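C-glycoside 3-oxidase (Microbacterium trichothecenolyticum, PDB 7DVE) oxidises the hydroxyl group at C3 of the sugar in C-glycosides such as isoorientin and mangiferin, using FAD and reducing oxygen to hydrogen peroxide. Local coordinates at residues I57-A60 with D61-A64; S138-G142 with F143-T147; R189-D192 with E193-Q196; P334-D337 with D338-F341; C373-D376 with L377-S380. One frame throughout, in Å; residues are numbered along the deposited sequence.

Interaction 1 (I57-A60 with D61-A64)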
loop_
_atom_site.group_PDB
_atom_site.type_symbol
_atom_site.label_atom_id
_atom_site.label_comp_id
_atom_site.label_asym_id
_atom_site.label_seq_id
_atom_site.Cartn_x
_atom_site.Cartn_y
_atom_site.Cartn_z
ATOM N N ILE A 57 -13.725 14.757 0.918
ATOM C CA ILE A 57 -14.092 15.871 1.784
ATOM C C ILE A 57 -13.981 17.160 0.980
ATOM O O ILE A 57 -12.895 17.507 0.498
ATOM C CB ILE A 57 -13.192 15.928 3.027
ATOM C CG1 ILE A 57 -13.225 14.610 3.794
ATOM C CG2 ILE A 57 -13.628 17.084 3.922
ATOM C CD1 ILE A 57 -12.077 14.455 4.794
ATOM N N ALA A 58 -15.095 17.876 0.859
ATOM C CA ALA A 58 -15.162 19.048 -0.007
ATOM C C ALA A 58 -14.526 20.277 0.634
ATOM O O ALA A 58 -13.887 21.077 -0.054
ATOM C CB ALA A 58 -16.616 19.354 -0.373
ATOM N N ASP A 59 -14.718 20.469 1.931
ATOM C CA ASP A 59 -14.185 21.659 2.580
ATOM C C ASP A 59 -12.668 21.534 2.700
ATOM O O ASP A 59 -12.160 20.501 3.151
ATOM C CB ASP A 59 -14.824 21.834 3.961
ATOM C CG ASP A 59 -14.247 23.011 4.726
ATOM O OD1 ASP A 59 -14.465 24.165 4.305
ATOM O OD2 ASP A 59 -13.539 22.774 5.726
ATOM N N ALA A 60 -11.938 22.572 2.279
ATOM C CA ALA A 60 -10.482 22.469 2.288
ATOM C C ALA A 60 -9.925 22.421 3.713
ATOM O O ALA A 60 -8.978 21.675 3.978
ATOM C CB ALA A 60 -9.862 23.617 1.492
ATOM N N ASP A 61 -10.518 23.181 4.646
ATOM C CA ASP A 61 -10.095 23.138 6.048
ATOM C C ASP A 61 -10.300 21.754 6.647
ATOM O O ASP A 61 -9.401 21.201 7.295
ATOM C CB ASP A 61 -10.863 24.169 6.877
ATOM C CG ASP A 61 -10.392 25.590 6.639
ATOM O OD1 ASP A 61 -9.221 25.772 6.246
ATOM O OD2 ASP A 61 -11.201 26.523 6.863
ATOM N N GLU A 62 -11.491 21.187 6.454
ATOM C CA GLU A 62 -11.765 19.861 6.992
ATOM C C GLU A 62 -10.862 18.813 6.356
ATOM O O GLU A 62 -10.436 17.874 7.032
ATOM C CB GLU A 62 -13.235 19.496 6.780
ATOM C CG GLU A 62 -14.144 19.927 7.910
ATOM C CD GLU A 62 -15.613 19.870 7.526
ATOM O OE1 GLU A 62 -16.395 20.733 8.004
ATOM O OE2 GLU A 62 -15.979 18.953 6.750
ATOM N N ARG A 63 -10.555 18.959 5.059
ATOM C CA ARG A 63 -9.699 17.985 4.383
ATOM C C ARG A 63 -8.279 18.042 4.923
ATOM O O ARG A 63 -7.665 17.003 5.217
ATOM C CB ARG A 63 -9.705 18.223 2.867
ATOM C CG ARG A 63 -9.076 17.068 2.076
ATOM C CD ARG A 63 -8.816 17.392 0.630
ATOM N NE ARG A 63 -10.046 17.444 -0.152
ATOM C CZ ARG A 63 -10.093 17.571 -1.474
ATOM N NH1 ARG A 63 -8.989 17.551 -2.206
ATOM N NH2 ARG A 63 -11.274 17.723 -2.074
ATOM N N ALA A 64 -7.736 19.251 5.044
ATOM C CA ALA A 64 -6.424 19.401 5.658
ATOM C C ALA A 64 -6.425 18.860 7.079
ATOM O O ALA A 64 -5.432 18.264 7.516
ATOM C CB ALA A 64 -6.000 20.870 5.631
#
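Arg-63 reaches back from the first turn of helix 60-69 and takes the carbonyl of Ile-57 with two nitrogens at once: NE lies 2.9 Å from Ile-57 O and NH2 lies 3.0 Å from the same Ile-57 O. The oxygen sits at the edge of the guanidinium, only 2° out of its plane, so the group is held side-on. CG anti to the backbone N (chi1 -168°) and a bend at chi3 carry the head back over the loop.

The second polar element is an N-cap. Asp-59 OD2 accepts from Glu-62 N at 2.7 Å, on the anti side though 29° out of the carboxylate plane, which satisfies an amide that the helix cannot serve from within. From there the ordinary helical pattern takes over, with Arg-63 N bonded to Asp-59 O and Ala-64 N to Ala-60 O, each at 2.9 Å. Ile-57 CG2 rests on Glu-62 CB at 3.8 Å, a small apolar touch beside these bonds.

Three acids gather at this exposed helix start; Asp-59 OD2 is 4.2 Å from Glu-62 OE1. Negative charge at a helix N-terminus should interact favourably with the helix dipole, which probably offsets their mutual repulsion.

Interaction 2 (S138-G142 with F143-T147)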
loop_
_atom_site.group_PDB
_atom_site.type_symbol
_atom_site.label_atom_id
_atom_site.label_comp_id
_atom_site.label_asym_id
_atom_site.label_seq_id
_atom_site.Cartn_x
_atom_site.Cartn_y
_atom_site.Cartn_z
ATOM N N SER A 138 9.503 -11.917 -13.100
ATOM C CA SER A 138 10.101 -12.318 -11.822
ATOM C C SER A 138 9.454 -11.663 -10.601
ATOM O O SER A 138 9.649 -12.169 -9.494
ATOM C CB SER A 138 11.617 -12.027 -11.818
ATOM O OG SER A 138 11.867 -10.612 -11.847
ATOM N N GLU A 139 8.676 -10.590 -10.750
ATOM C CA GLU A 139 7.924 -10.118 -9.585
ATOM C C GLU A 139 6.861 -11.098 -9.103
ATOM O O GLU A 139 6.320 -10.889 -8.009
ATOM C CB GLU A 139 7.198 -8.794 -9.846
ATOM C CG GLU A 139 7.835 -7.844 -10.820
ATOM C CD GLU A 139 6.931 -6.647 -11.081
ATOM O OE1 GLU A 139 5.989 -6.776 -11.892
ATOM O OE2 GLU A 139 7.134 -5.588 -10.463
ATOM N N ARG A 140 6.497 -12.101 -9.895
ATOM C CA ARG A 140 5.353 -12.941 -9.577
ATOM C C ARG A 140 5.762 -14.052 -8.631
ATOM O O ARG A 140 6.825 -14.663 -8.790
ATOM C CB ARG A 140 4.745 -13.530 -10.853
ATOM C CG ARG A 140 4.146 -12.459 -11.771
ATOM C CD ARG A 140 3.549 -13.041 -13.040
ATOM N NE ARG A 140 2.403 -13.907 -12.801
ATOM C CZ ARG A 140 1.130 -13.537 -12.890
ATOM N NH1 ARG A 140 0.787 -12.274 -13.070
ATOM N NH2 ARG A 140 0.174 -14.464 -12.809
ATOM N N ILE A 141 4.910 -14.324 -7.647
ATOM C CA ILE A 141 5.212 -15.408 -6.718
ATOM C C ILE A 141 4.984 -16.734 -7.453
ATOM O O ILE A 141 3.858 -17.092 -7.812
ATOM C CB ILE A 141 4.385 -15.299 -5.434
ATOM C CG1 ILE A 141 4.755 -13.998 -4.706
ATOM C CG2 ILE A 141 4.689 -16.459 -4.535
ATOM C CD1 ILE A 141 3.676 -13.425 -3.809
ATOM N N GLY A 142 6.073 -17.464 -7.686
ATOM C CA GLY A 142 6.023 -18.585 -8.605
ATOM C C GLY A 142 5.211 -19.757 -8.092
ATOM O O GLY A 142 4.477 -20.392 -8.858
ATOM N N PHE A 143 5.342 -20.086 -6.803
ATOM C CA PHE A 143 4.576 -21.225 -6.309
ATOM C C PHE A 143 3.083 -20.938 -6.293
ATOM O O PHE A 143 2.287 -21.879 -6.283
ATOM C CB PHE A 143 5.055 -21.682 -4.926
ATOM C CG PHE A 143 5.145 -20.594 -3.884
ATOM C CD1 PHE A 143 4.026 -20.208 -3.156
ATOM C CD2 PHE A 143 6.367 -20.001 -3.594
ATOM C CE1 PHE A 143 4.117 -19.229 -2.171
ATOM C CE2 PHE A 143 6.468 -19.016 -2.605
ATOM C CZ PHE A 143 5.344 -18.629 -1.895
ATOM N N LEU A 144 2.691 -19.668 -6.305
ATOM C CA LEU A 144 1.293 -19.323 -6.495
ATOM C C LEU A 144 0.917 -19.257 -7.965
ATOM O O LEU A 144 -0.216 -19.587 -8.308
ATOM C CB LEU A 144 0.974 -17.987 -5.813
ATOM C CG LEU A 144 1.035 -18.045 -4.286
ATOM C CD1 LEU A 144 0.560 -16.740 -3.695
ATOM C CD2 LEU A 144 0.223 -19.237 -3.742
ATOM N N ASP A 145 1.854 -18.851 -8.834
ATOM C CA ASP A 145 1.581 -18.730 -10.263
ATOM C C ASP A 145 1.438 -20.087 -10.944
ATOM O O ASP A 145 0.677 -20.216 -11.911
ATOM C CB ASP A 145 2.688 -17.926 -10.946
ATOM C CG ASP A 145 2.178 -17.132 -12.148
ATOM O OD1 ASP A 145 0.949 -17.018 -12.304
ATOM O OD2 ASP A 145 2.993 -16.628 -12.947
ATOM N N GLU A 146 2.159 -21.104 -10.468
ATOM C CA GLU A 146 2.155 -22.395 -11.147
ATOM C C GLU A 146 0.803 -23.085 -11.056
ATOM O O GLU A 146 0.409 -23.790 -11.989
ATOM C CB GLU A 146 3.256 -23.301 -10.580
ATOM C CG GLU A 146 3.119 -23.614 -9.085
ATOM C CD GLU A 146 4.318 -24.371 -8.499
ATOM O OE1 GLU A 146 5.194 -24.817 -9.277
ATOM O OE2 GLU A 146 4.389 -24.499 -7.253
ATOM N N THR A 147 0.087 -22.909 -9.953
ATOM C CA THR A 147 -1.217 -23.539 -9.797
ATOM C C THR A 147 -2.334 -22.802 -10.507
ATOM O O THR A 147 -3.453 -23.325 -10.555
ATOM C CB THR A 147 -1.579 -23.654 -8.315
ATOM O OG1 THR A 147 -1.687 -22.334 -7.747
ATOM C CG2 THR A 147 -0.555 -24.504 -7.558
#
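Arg-140 NH2 and Asp-145 OD1 stand 2.7 Å apart with an N-H...O angle of 173°, the straighter half of a two-point salt bridge; in the other half, Arg-140 NE meets Asp-145 OD2 at 2.8 Å. The pair spans the start of the short helix 142-145, in which Ile-141 is the N-cap residue, and so ties the loop before the helix to Asp-145, within its single short turn. The grip is side-on, with NE and NH2 each taking one carboxylate oxygen. Both oxygens lie near the guanidinium plane, but the two flat groups are turned 50° against each other, and the nitrogens approach from above the carboxylate plane. Arg-140 bends at chi3 (65°) to bring its head round to the acid. Its NH2 also forms a salt bridge with Asp-151 of helix 149-161, and its NH1 bonds to Pro-135 O, so one arginine joins three parts of the chain.

Ile-141 O accepts Asp-145 N at 2.9 Å and, weakly, Leu-144 N, while Gly-142 O receives Glu-146 N. The apolar side of the turn is buried: Ile-141 and Leu-144 both pack on Leu-496 of helix 490-510. Phe-143 holds CG between its backbone N and carbonyl carbon, which folds the ring back beside Ile-141 so that the two side chains point the same way. The result is a CH-pi contact in which Ile-141 CG2 stands 3.6 Å from the centroid of the Phe-143 ring, over one face and nearest to CZ.

Interaction 3 (R189-D192 with E193-Q196)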
loop_
_atom_site.group_PDB
_atom_site.type_symbol
_atom_site.label_atom_id
_atom_site.label_comp_id
_atom_site.label_asym_id
_atom_site.label_seq_id
_atom_site.Cartn_x
_atom_site.Cartn_y
_atom_site.Cartn_z
ATOM N N ARG A 189 7.402 -6.476 -27.473
ATOM C CA ARG A 189 6.595 -6.709 -26.282
ATOM C C ARG A 189 5.210 -7.226 -26.669
ATOM O O ARG A 189 4.666 -6.859 -27.714
ATOM C CB ARG A 189 6.480 -5.420 -25.459
ATOM C CG ARG A 189 7.831 -4.816 -25.053
ATOM C CD ARG A 189 7.758 -3.315 -24.743
ATOM N NE ARG A 189 7.331 -3.051 -23.372
ATOM C CZ ARG A 189 8.119 -2.624 -22.391
ATOM N NH1 ARG A 189 9.412 -2.397 -22.584
ATOM N NH2 ARG A 189 7.596 -2.424 -21.183
ATOM N N ASP A 190 4.640 -8.088 -25.827
ATOM C CA ASP A 190 3.293 -8.583 -26.050
ATOM C C ASP A 190 2.296 -7.866 -25.129
ATOM O O ASP A 190 2.644 -6.912 -24.420
ATOM C CB ASP A 190 3.249 -10.109 -25.886
ATOM C CG ASP A 190 3.832 -10.596 -24.561
ATOM O OD1 ASP A 190 3.683 -9.883 -23.542
ATOM O OD2 ASP A 190 4.405 -11.720 -24.552
ATOM N N ALA A 191 1.047 -8.349 -25.127
ATOM C CA ALA A 191 -0.062 -7.603 -24.537
ATOM C C ALA A 191 0.191 -7.264 -23.070
ATOM O O ALA A 191 0.041 -6.110 -22.656
ATOM C CB ALA A 191 -1.362 -8.393 -24.686
ATOM N N ASP A 192 0.567 -8.260 -22.262
ATOM C CA ASP A 192 0.818 -8.014 -20.843
ATOM C C ASP A 192 1.910 -6.984 -20.609
ATOM O O ASP A 192 2.081 -6.524 -19.469
ATOM C CB ASP A 192 1.201 -9.326 -20.142
ATOM C CG ASP A 192 -0.007 -10.200 -19.840
ATOM O OD1 ASP A 192 -0.865 -9.774 -19.034
ATOM O OD2 ASP A 192 -0.103 -11.313 -20.416
ATOM N N GLU A 193 2.659 -6.618 -21.647
ATOM C CA GLU A 193 3.817 -5.760 -21.487
ATOM C C GLU A 193 3.742 -4.434 -22.233
ATOM O O GLU A 193 4.581 -3.564 -21.979
ATOM C CB GLU A 193 5.088 -6.512 -21.908
ATOM C CG GLU A 193 5.067 -7.948 -21.429
ATOM C CD GLU A 193 6.300 -8.721 -21.816
ATOM O OE1 GLU A 193 6.767 -8.549 -22.970
ATOM O OE2 GLU A 193 6.795 -9.503 -20.962
ATOM N N ARG A 194 2.772 -4.240 -23.118
ATOM C CA ARG A 194 2.772 -3.003 -23.876
ATOM C C ARG A 194 2.176 -1.863 -23.052
ATOM O O ARG A 194 1.557 -2.060 -22.006
ATOM C CB ARG A 194 2.033 -3.180 -25.200
ATOM C CG ARG A 194 2.926 -3.759 -26.292
ATOM C CD ARG A 194 2.184 -4.007 -27.589
ATOM N NE ARG A 194 1.084 -4.951 -27.434
ATOM C CZ ARG A 194 1.023 -6.132 -28.030
ATOM N NH1 ARG A 194 1.997 -6.559 -28.821
ATOM N NH2 ARG A 194 -0.035 -6.907 -27.821
ATOM N N VAL A 195 2.433 -0.641 -23.519
ATOM C CA VAL A 195 1.866 0.538 -22.892
ATOM C C VAL A 195 0.340 0.444 -22.903
ATOM O O VAL A 195 -0.265 0.038 -23.900
ATOM C CB VAL A 195 2.381 1.787 -23.621
ATOM C CG1 VAL A 195 1.799 3.032 -22.996
ATOM C CG2 VAL A 195 3.905 1.832 -23.550
ATOM N N GLN A 196 -0.285 0.767 -21.776
ATOM C CA GLN A 196 -1.716 0.536 -21.603
ATOM C C GLN A 196 -2.217 1.442 -20.487
ATOM O O GLN A 196 -1.432 2.143 -19.838
ATOM C CB GLN A 196 -2.005 -0.941 -21.296
ATOM C CG GLN A 196 -1.140 -1.556 -20.164
ATOM C CD GLN A 196 -1.378 -3.046 -20.028
ATOM O OE1 GLN A 196 -2.430 -3.471 -19.538
ATOM N NE2 GLN A 196 -0.429 -3.850 -20.500
#
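The Arg-194 guanidinium lies flat against the backbone of the turn that precedes it: Asp-190 C sits 3.6 Å above the plane, over the centre of the group, and Ala-191 N is on the same face, displaced toward the rim. The peptide thus lies over one face of the guanidinium; Ala-191 N and Arg-194 NH2, both donors, do not bond. A bend at chi3 (-60°) folds the side chain back over this peptide, leaving NH1 2.9 Å from Arg-189 O.

The Arg-189 guanidinium is used differently, by its edge. Its NE donates to Glu-193 O at 3.1 Å, with the oxygen 5° out of the guanidinium plane, and NH2 adds a weak bond to the same atom. Seen from the carbonyl, NE stands well above its plane. The backbone beneath closes a turn in which Glu-193 N bonds to Asp-190 O at 2.8 Å and Arg-194 N makes a weak bond to Ala-191 O.

Asp-190 OD1 and Glu-193 OE1 are only 3.4 Å apart, two acceptors that would repel if both are charged. Gln-196 NE2 bonds to Arg-194 O at 3.1 Å and so ties down the chain as it leaves the turn.

This surface turn joins helix 176-183 to strand 196-204. Val-195 packs on Arg-178 and Leu-181 of that helix, and Gln-196 pairs through its backbone with Trp-332, bringing the chain into the antiparallel sheet beside strand 330-333.

Interaction 4 (P334-D337 with D338-F341)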
loop_
_atom_site.group_PDB
_atom_site.type_symbol
_atom_site.label_atom_id
_atom_site.label_comp_id
_atom_site.label_asym_id
_atom_site.label_seq_id
_atom_site.Cartn_x
_atom_site.Cartn_y
_atom_site.Cartn_z
ATOM N N PRO A 334 4.676 -1.315 -18.303
ATOM C CA PRO A 334 4.869 -2.488 -17.443
ATOM C C PRO A 334 6.316 -2.929 -17.301
ATOM O O PRO A 334 7.131 -2.810 -18.218
ATOM C CB PRO A 334 4.036 -3.574 -18.134
ATOM C CG PRO A 334 2.986 -2.793 -18.888
ATOM C CD PRO A 334 3.675 -1.545 -19.360
ATOM N N PHE A 335 6.608 -3.423 -16.096
ATOM C CA PHE A 335 7.818 -4.176 -15.791
ATOM C C PHE A 335 7.961 -5.412 -16.686
ATOM O O PHE A 335 7.000 -6.154 -16.904
ATOM C CB PHE A 335 7.755 -4.596 -14.315
ATOM C CG PHE A 335 8.909 -5.454 -13.857
ATOM C CD1 PHE A 335 8.933 -6.835 -14.119
ATOM C CD2 PHE A 335 9.964 -4.888 -13.136
ATOM C CE1 PHE A 335 9.996 -7.617 -13.686
ATOM C CE2 PHE A 335 11.022 -5.675 -12.692
ATOM C CZ PHE A 335 11.044 -7.041 -12.972
ATOM N N THR A 336 9.184 -5.644 -17.182
ATOM C CA THR A 336 9.600 -6.925 -17.758
ATOM C C THR A 336 10.996 -7.273 -17.253
ATOM O O THR A 336 11.792 -6.385 -16.930
ATOM C CB THR A 336 9.616 -6.920 -19.296
ATOM O OG1 THR A 336 10.575 -5.966 -19.773
ATOM C CG2 THR A 336 8.230 -6.603 -19.870
ATOM N N ASP A 337 11.290 -8.576 -17.183
ATOM C CA ASP A 337 12.608 -9.020 -16.731
ATOM C C ASP A 337 13.725 -8.303 -17.485
ATOM O O ASP A 337 14.754 -7.941 -16.898
ATOM C CB ASP A 337 12.752 -10.535 -16.912
ATOM C CG ASP A 337 12.145 -11.323 -15.769
ATOM O OD1 ASP A 337 11.662 -10.686 -14.823
ATOM O OD2 ASP A 337 12.140 -12.568 -15.808
ATOM N N ASP A 338 13.529 -8.085 -18.789
ATOM C CA ASP A 338 14.502 -7.411 -19.640
ATOM C C ASP A 338 14.562 -5.899 -19.383
ATOM O O ASP A 338 15.606 -5.280 -19.626
ATOM C CB ASP A 338 14.140 -7.669 -21.098
ATOM C CG ASP A 338 13.534 -9.074 -21.326
ATOM O OD1 ASP A 338 14.251 -10.099 -21.172
ATOM O OD2 ASP A 338 12.295 -9.144 -21.583
ATOM N N MET A 339 13.459 -5.287 -18.926
ATOM C CA MET A 339 13.372 -3.842 -18.677
ATOM C C MET A 339 12.784 -3.620 -17.287
ATOM O O MET A 339 11.619 -3.228 -17.151
ATOM C CB MET A 339 12.503 -3.145 -19.728
ATOM C CG MET A 339 13.136 -2.851 -21.074
ATOM S SD MET A 339 14.686 -1.982 -20.909
ATOM C CE MET A 339 14.048 -0.316 -20.625
ATOM N N PRO A 340 13.570 -3.849 -16.228
ATOM C CA PRO A 340 12.983 -4.120 -14.903
ATOM C C PRO A 340 12.610 -2.870 -14.105
ATOM O O PRO A 340 13.047 -2.674 -12.968
ATOM C CB PRO A 340 14.081 -4.954 -14.227
ATOM C CG PRO A 340 15.343 -4.485 -14.833
ATOM C CD PRO A 340 15.028 -4.073 -16.248
ATOM N N PHE A 341 11.718 -2.048 -14.673
ATOM C CA PHE A 341 11.158 -0.892 -13.986
ATOM C C PHE A 341 9.651 -0.845 -14.179
ATOM O O PHE A 341 9.141 -1.083 -15.278
ATOM C CB PHE A 341 11.783 0.423 -14.490
ATOM C CG PHE A 341 13.174 0.254 -14.984
ATOM C CD1 PHE A 341 14.220 0.143 -14.094
ATOM C CD2 PHE A 341 13.429 0.129 -16.340
ATOM C CE1 PHE A 341 15.525 -0.070 -14.554
ATOM C CE2 PHE A 341 14.722 -0.084 -16.811
ATOM C CZ PHE A 341 15.774 -0.183 -15.918
HETATM O O HOH W 1 9.715 -2.140 -18.704
#
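Phe-335 turns its ring onto Pro-340, with CE2 3.3 Å from Pro-340 CA and 3.5 Å from Pro-340 CB, an oblique approach to the proline. A chi1 of 177° swings the ring away from its own N and across to the returning chain. Phe-335 CA also makes a CA-H...O contact with Phe-341 O at 3.4 Å.

Thr-336 starts the turn. Its carbonyl O takes Met-339 N at 2.8 Å, a bond weak by angle (129°) that closes a type I beta turn from Thr-336 to Met-339; from the side chain, Thr-336 OG1 adds a second weak bond to the same Met-339 N at 3.1 Å (132°). The turn lies in the connection between strands 330-333 and 341-347, which pair antiparallel. An inverse gamma turn centred on Pro-340 follows at once, its ends joined by Phe-341 N and Met-339 O at 2.7 Å. A water lies between the limbs, 2.7 Å from both Pro-334 O and Met-339 O.

Farther out, Asn-136 ND2 bonds to Phe-335 O and Asp-137 OD2 receives Asp-337 N, while Asp-337 OD1 bonds to Ser-138 OG. On the other limb, Arg-414 of helix 406-424 donates to Asp-338 O and packs against Met-339, Pro-340 and Phe-341.

Interaction 5 (C373-D376 with L377-S380)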
loop_
_atom_site.group_PDB
_atom_site.type_symbol
_atom_site.label_atom_id
_atom_site.label_comp_id
_atom_site.label_asym_id
_atom_site.label_seq_id
_atom_site.Cartn_x
_atom_site.Cartn_y
_atom_site.Cartn_z
ATOM N N CYS A 373 12.219 0.895 -9.243
ATOM C CA CYS A 373 13.167 -0.200 -9.346
ATOM C C CYS A 373 12.814 -1.335 -8.395
ATOM O O CYS A 373 12.220 -1.118 -7.333
ATOM C CB CYS A 373 14.575 0.291 -9.026
ATOM S SG CYS A 373 15.146 1.481 -10.199
ATOM N N ALA A 374 13.197 -2.551 -8.793
ATOM C CA ALA A 374 13.194 -3.698 -7.898
ATOM C C ALA A 374 14.474 -3.702 -7.061
ATOM O O ALA A 374 15.549 -3.344 -7.548
ATOM C CB ALA A 374 13.092 -4.994 -8.698
ATOM N N LYS A 375 14.351 -4.093 -5.796
ATOM C CA LYS A 375 15.482 -4.093 -4.885
ATOM C C LYS A 375 16.277 -5.390 -5.014
ATOM O O LYS A 375 15.709 -6.466 -5.227
ATOM C CB LYS A 375 15.005 -3.927 -3.442
ATOM C CG LYS A 375 16.145 -3.752 -2.407
ATOM C CD LYS A 375 17.072 -2.568 -2.689
ATOM C CE LYS A 375 18.088 -2.340 -1.534
ATOM N NZ LYS A 375 19.131 -3.428 -1.374
ATOM N N ASP A 376 17.598 -5.273 -4.931
ATOM C CA ASP A 376 18.459 -6.418 -4.672
ATOM C C ASP A 376 18.242 -6.843 -3.225
ATOM O O ASP A 376 18.731 -6.186 -2.298
ATOM C CB ASP A 376 19.914 -6.031 -4.924
ATOM C CG ASP A 376 20.895 -7.166 -4.636
ATOM O OD1 ASP A 376 20.507 -8.174 -4.016
ATOM O OD2 ASP A 376 22.064 -7.044 -5.048
ATOM N N LEU A 377 17.517 -7.935 -3.020
ATOM C CA LEU A 377 17.130 -8.320 -1.667
ATOM C C LEU A 377 18.332 -8.767 -0.843
ATOM O O LEU A 377 19.224 -9.466 -1.331
ATOM C CB LEU A 377 16.074 -9.421 -1.718
ATOM C CG LEU A 377 14.803 -9.029 -2.492
ATOM C CD1 LEU A 377 13.799 -10.141 -2.428
ATOM C CD2 LEU A 377 14.209 -7.782 -1.934
ATOM N N GLN A 378 18.353 -8.350 0.418
ATOM C CA GLN A 378 19.461 -8.628 1.318
ATOM C C GLN A 378 18.917 -9.040 2.675
ATOM O O GLN A 378 17.889 -8.526 3.122
ATOM C CB GLN A 378 20.377 -7.409 1.462
ATOM C CG GLN A 378 21.095 -7.030 0.175
ATOM C CD GLN A 378 21.901 -5.746 0.299
ATOM O OE1 GLN A 378 21.382 -4.699 0.693
ATOM N NE2 GLN A 378 23.167 -5.821 -0.055
ATOM N N ALA A 379 19.592 -9.997 3.312
ATOM C CA ALA A 379 19.232 -10.357 4.680
ATOM C C ALA A 379 19.408 -9.180 5.630
ATOM O O ALA A 379 18.614 -9.016 6.568
ATOM C CB ALA A 379 20.062 -11.550 5.159
ATOM N N SER A 380 20.418 -8.340 5.395
ATOM C CA SER A 380 20.717 -7.271 6.340
ATOM C C SER A 380 19.811 -6.061 6.168
ATOM O O SER A 380 19.758 -5.214 7.062
ATOM C CB SER A 380 22.174 -6.843 6.205
ATOM O OG SER A 380 22.417 -6.391 4.890
#
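Lys-375 and Gln-378 meet at the ends of their side chains, which the lysine reaches by a folded route. Its CB lies 4.2 Å from Leu-377 CD2, the near branch of the leucine. With chi1 at -173°, CG departs on the side remote from the lysine's own N, and bends at chi2 (57°) and chi4 (68°) turn the chain along the following residues instead of letting it run straight out. CD and CE carry it to NZ, which donates to the carbonyl of its own neighbour: Lys-375 NZ to Asp-376 O is 2.9 Å. The same NZ is 3.3 Å from the amide of Gln-378 at the modelled OE1, an atom whose identity is uncertain because the amide is probably turned over.

The chain here is an irregular extended connection between strands 366-373 and 382-386, without a clear hydrogen bond between its two halves. What holds it lies around it. Lys-375 NZ forms salt bridges with Asp-408 and Asp-381, bonds to Thr-403 O, and the lysine makes a cation-pi contact with Tyr-402, so its buried amine is well supplied with partners.

Asp-376 uses OD2 on Arg-407 and Ser-405 OG, while its backbone N bonds to OD1 of Asp-408, the same acid that pairs with Lys-375. Leu-377 CG comes within 3.9 Å of Lys-375 O and the side chain packs on Asn-296.

How the interactions relate
Interactions 2, 3 and 4 form a neighbourhood: the loop at 334-341 touches 138-139 through Phe-335 and Asp-337, and 189-196 through Pro-334 and Thr-336. Interaction 5 joins it by Phe-341 packing on Cys-373, as strands 341-347 and 366-373 pair in one antiparallel sheet. Interaction 1 stands apart, its centre about 39 Å from that of interaction 4 and on the opposite side of the chain's centre. Interactions 1 and 3 lie at the surface, where arginines take main-chain carbonyls; the others are partly buried. Interaction 2 pairs a salt bridge with apolar packing, interaction 4 combines aromatic-proline packing with turn bonds, several of them weak, and interaction 5 depends on charged partners beyond its own residues.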